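Local coordinates for secretion protein Snm4 (Mycobacterium xenopi, PDB 7B7J), which probably serves as the EccD5 component of the mycobacterial ESX-5 type VII secretion pore, here as its cytosolic ubiquitin-like domain, at residues V53-R56 against L57-G61. Residues are numbered along the deposited sequence; the frame is centred on the assembly and turned at random.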
ATOM      1  N   VAL A  53       5.797   1.573   5.951  1.00 27.82           N
ATOM      2  CA  VAL A  53       6.463   2.304   4.865  1.00 27.65           C
ATOM      3  C   VAL A  53       7.301   3.422   5.410  1.00 31.87           C
ATOM      4  O   VAL A  53       8.470   3.713   4.918  1.00 29.18           O
ATOM      5  CB  VAL A  53       5.542   2.582   3.736  1.00 27.50           C
ATOM      6  CG1 VAL A  53       6.063   3.688   2.802  1.00 32.74           C
ATOM      7  CG2 VAL A  53       5.102   1.323   3.070  1.00 30.00           C
ATOM      8  N   ASN A  54       6.657   4.330   6.171  1.00 29.90           N
ATOM      9  CA  ASN A  54       7.323   5.512   6.707  1.00 31.44           C
ATOM     10  C   ASN A  54       8.530   5.088   7.563  1.00 32.84           C
ATOM     11  O   ASN A  54       9.460   5.897   7.560  1.00 34.62           O
ATOM     12  CB  ASN A  54       6.365   6.433   7.394  1.00 35.89           C
ATOM     13  CG  ASN A  54       5.592   7.270   6.358  1.00 38.24           C
ATOM     14  OD1 ASN A  54       5.926   7.409   5.187  1.00 39.36           O
ATOM     15  ND2 ASN A  54       4.402   7.783   6.792  1.00 37.93           N
ATOM     16  N   THR A  55       8.434   4.034   8.366  1.00 34.10           N
ATOM     17  CA  THR A  55       9.607   3.570   9.115  1.00 34.71           C
ATOM     18  C   THR A  55      10.767   3.300   8.093  1.00 32.12           C
ATOM     19  O   THR A  55      11.812   3.695   8.373  1.00 39.72           O
ATOM     20  CB  THR A  55       9.252   2.338   9.921  1.00 40.65           C
ATOM     21  OG1 THR A  55       8.345   2.907  10.873  1.00 44.06           O
ATOM     22  CG2 THR A  55      10.461   1.818  10.692  1.00 45.88           C
ATOM     23  N   ARG A  56      10.477   2.531   7.051  1.00 33.43           N
ATOM     24  CA  ARG A  56      11.515   2.240   6.048  1.00 33.36           C
ATOM     25  C   ARG A  56      12.067   3.501   5.415  1.00 31.82           C
ATOM     26  O   ARG A  56      13.260   3.687   5.209  1.00 29.94           O
ATOM     27  CB  ARG A  56      10.860   1.223   5.104  1.00 30.57           C
ATOM     28  CG  ARG A  56      11.866   0.638   4.157  1.00 40.00           C
ATOM     29  CD  ARG A  56      13.093  -0.016   4.777  1.00 40.11           C
ATOM     30  NE  ARG A  56      13.787  -0.609   3.557  1.00 38.17           N
ATOM     31  CZ  ARG A  56      14.865  -1.437   3.692  1.00 45.06           C
ATOM     32  NH1 ARG A  56      15.310  -1.662   4.937  1.00 41.16           N
ATOM     33  NH2 ARG A  56      15.392  -2.093   2.620  1.00 40.15           N
ATOM     34  N   LEU A  57      11.151   4.439   5.005  1.00 28.60           N
ATOM     35  CA  LEU A  57      11.653   5.698   4.385  1.00 30.58           C
ATOM     36  C   LEU A  57      12.505   6.449   5.290  1.00 29.52           C
ATOM     37  O   LEU A  57      13.528   7.119   4.925  1.00 32.60           O
ATOM     38  CB  LEU A  57      10.424   6.545   3.893  1.00 30.08           C
ATOM     39  CG  LEU A  57       9.590   5.917   2.781  1.00 32.02           C
ATOM     40  CD1 LEU A  57       8.433   6.893   2.355  1.00 31.51           C
ATOM     41  CD2 LEU A  57      10.383   5.634   1.509  1.00 33.53           C
ATOM     42  N   ARG A  58      12.158   6.469   6.569  1.00 33.87           N
ATOM     43  CA  ARG A  58      12.955   7.295   7.523  1.00 38.87           C
ATOM     44  C   ARG A  58      14.375   6.728   7.671  1.00 38.51           C
ATOM     45  O   ARG A  58      15.304   7.520   7.795  1.00 41.72           O
ATOM     46  CB  ARG A  58      12.221   7.460   8.857  1.00 44.30           C
ATOM     47  CG  ARG A  58      11.148   8.538   8.838  1.00 55.09           C
ATOM     48  CD  ARG A  58      10.454   8.709  10.176  1.00 58.31           C
ATOM     49  NE  ARG A  58       9.544   7.614  10.487  1.00 78.55           N
ATOM     50  CZ  ARG A  58       9.660   6.809  11.537  1.00 77.80           C
ATOM     51  NH1 ARG A  58      10.653   6.971  12.394  1.00 72.85           N
ATOM     52  NH2 ARG A  58       8.780   5.846  11.729  1.00 69.60           N
ATOM     53  N   GLU A  59      14.526   5.411   7.668  1.00 36.10           N
ATOM     54  CA  GLU A  59      15.871   4.784   7.735  1.00 39.43           C
ATOM     55  C   GLU A  59      16.671   5.219   6.508  1.00 39.14           C
ATOM     56  O   GLU A  59      17.882   5.435   6.641  1.00 40.74           O
ATOM     57  CB  GLU A  59      15.737   3.266   7.732  1.00 40.94           C
ATOM     58  CG  GLU A  59      15.086   2.717   8.985  1.00 52.52           C
ATOM     59  CD  GLU A  59      14.632   1.272   8.891  1.00 53.55           C
ATOM     60  OE1 GLU A  59      13.972   0.803   9.835  1.00 62.87           O
ATOM     61  OE2 GLU A  59      14.942   0.618   7.880  1.00 51.83           O
ATOM     62  N   LEU A  60      16.013   5.295   5.355  1.00 32.34           N
ATOM     63  CA  LEU A  60      16.683   5.803   4.109  1.00 34.63           C
ATOM     64  C   LEU A  60      16.820   7.304   4.024  1.00 41.03           C
ATOM     65  O   LEU A  60      17.507   7.709   3.109  1.00 44.59           O
ATOM     66  CB  LEU A  60      15.952   5.242   2.930  1.00 32.98           C
ATOM     67  CG  LEU A  60      15.822   3.753   2.768  1.00 34.18           C
ATOM     68  CD1 LEU A  60      14.690   3.353   1.895  1.00 38.52           C
ATOM     69  CD2 LEU A  60      17.226   3.280   2.290  1.00 35.12           C
ATOM     70  N   GLY A  61      16.466   8.079   5.064  1.00 43.37           N
ATOM     71  CA  GLY A  61      16.516   9.556   5.123  1.00 47.73           C
ATOM     72  C   GLY A  61      15.626  10.179   4.046  1.00 44.93           C
ATOM     73  O   GLY A  61      16.060  11.194   3.623  1.00 50.99           O
TER
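Glu59 reaches back along the last turns of its helix to Thr55 and Arg56. Glu59 CB lies 3.6 Å from Arg56 O. Glu59 CG sits beside the backbone N (chi1 -67°), which lays it 3.5 Å from Thr55 O. From there the chain runs extended, and the carboxylate divides its contacts. Glu59 OE1 touches the methyl CG2 of Thr55 at 3.8 Å. OE2 turns to Arg56, meeting CD and, at the edge of the guanidinium, NH1. The salt bridge from Glu59 OE2 to Arg56 NH1 is long, at 3.7 Å, and the two planes stand 75° apart, so the pairing is loose.

Beneath them run the usual i to i+4 bonds; Leu57 N to Val53 O is 2.8 Å long. The helix closes in a Schellman motif, with Gly61 at positive phi and its N bonded to Arg58 O.

On the buried side, Val53 CG1 packs alongside Leu57 CD1 at 4.0 Å. Asn54 OD1 takes a hydrogen bond from Leu65 N, tying the following loop to the helix. This is the C-terminal end of helix 42-60 of the ubiquitin-like fold, where Val53 and Leu57 rest on Ile32 and Val30 of strand 30-37, at one edge of the sheet.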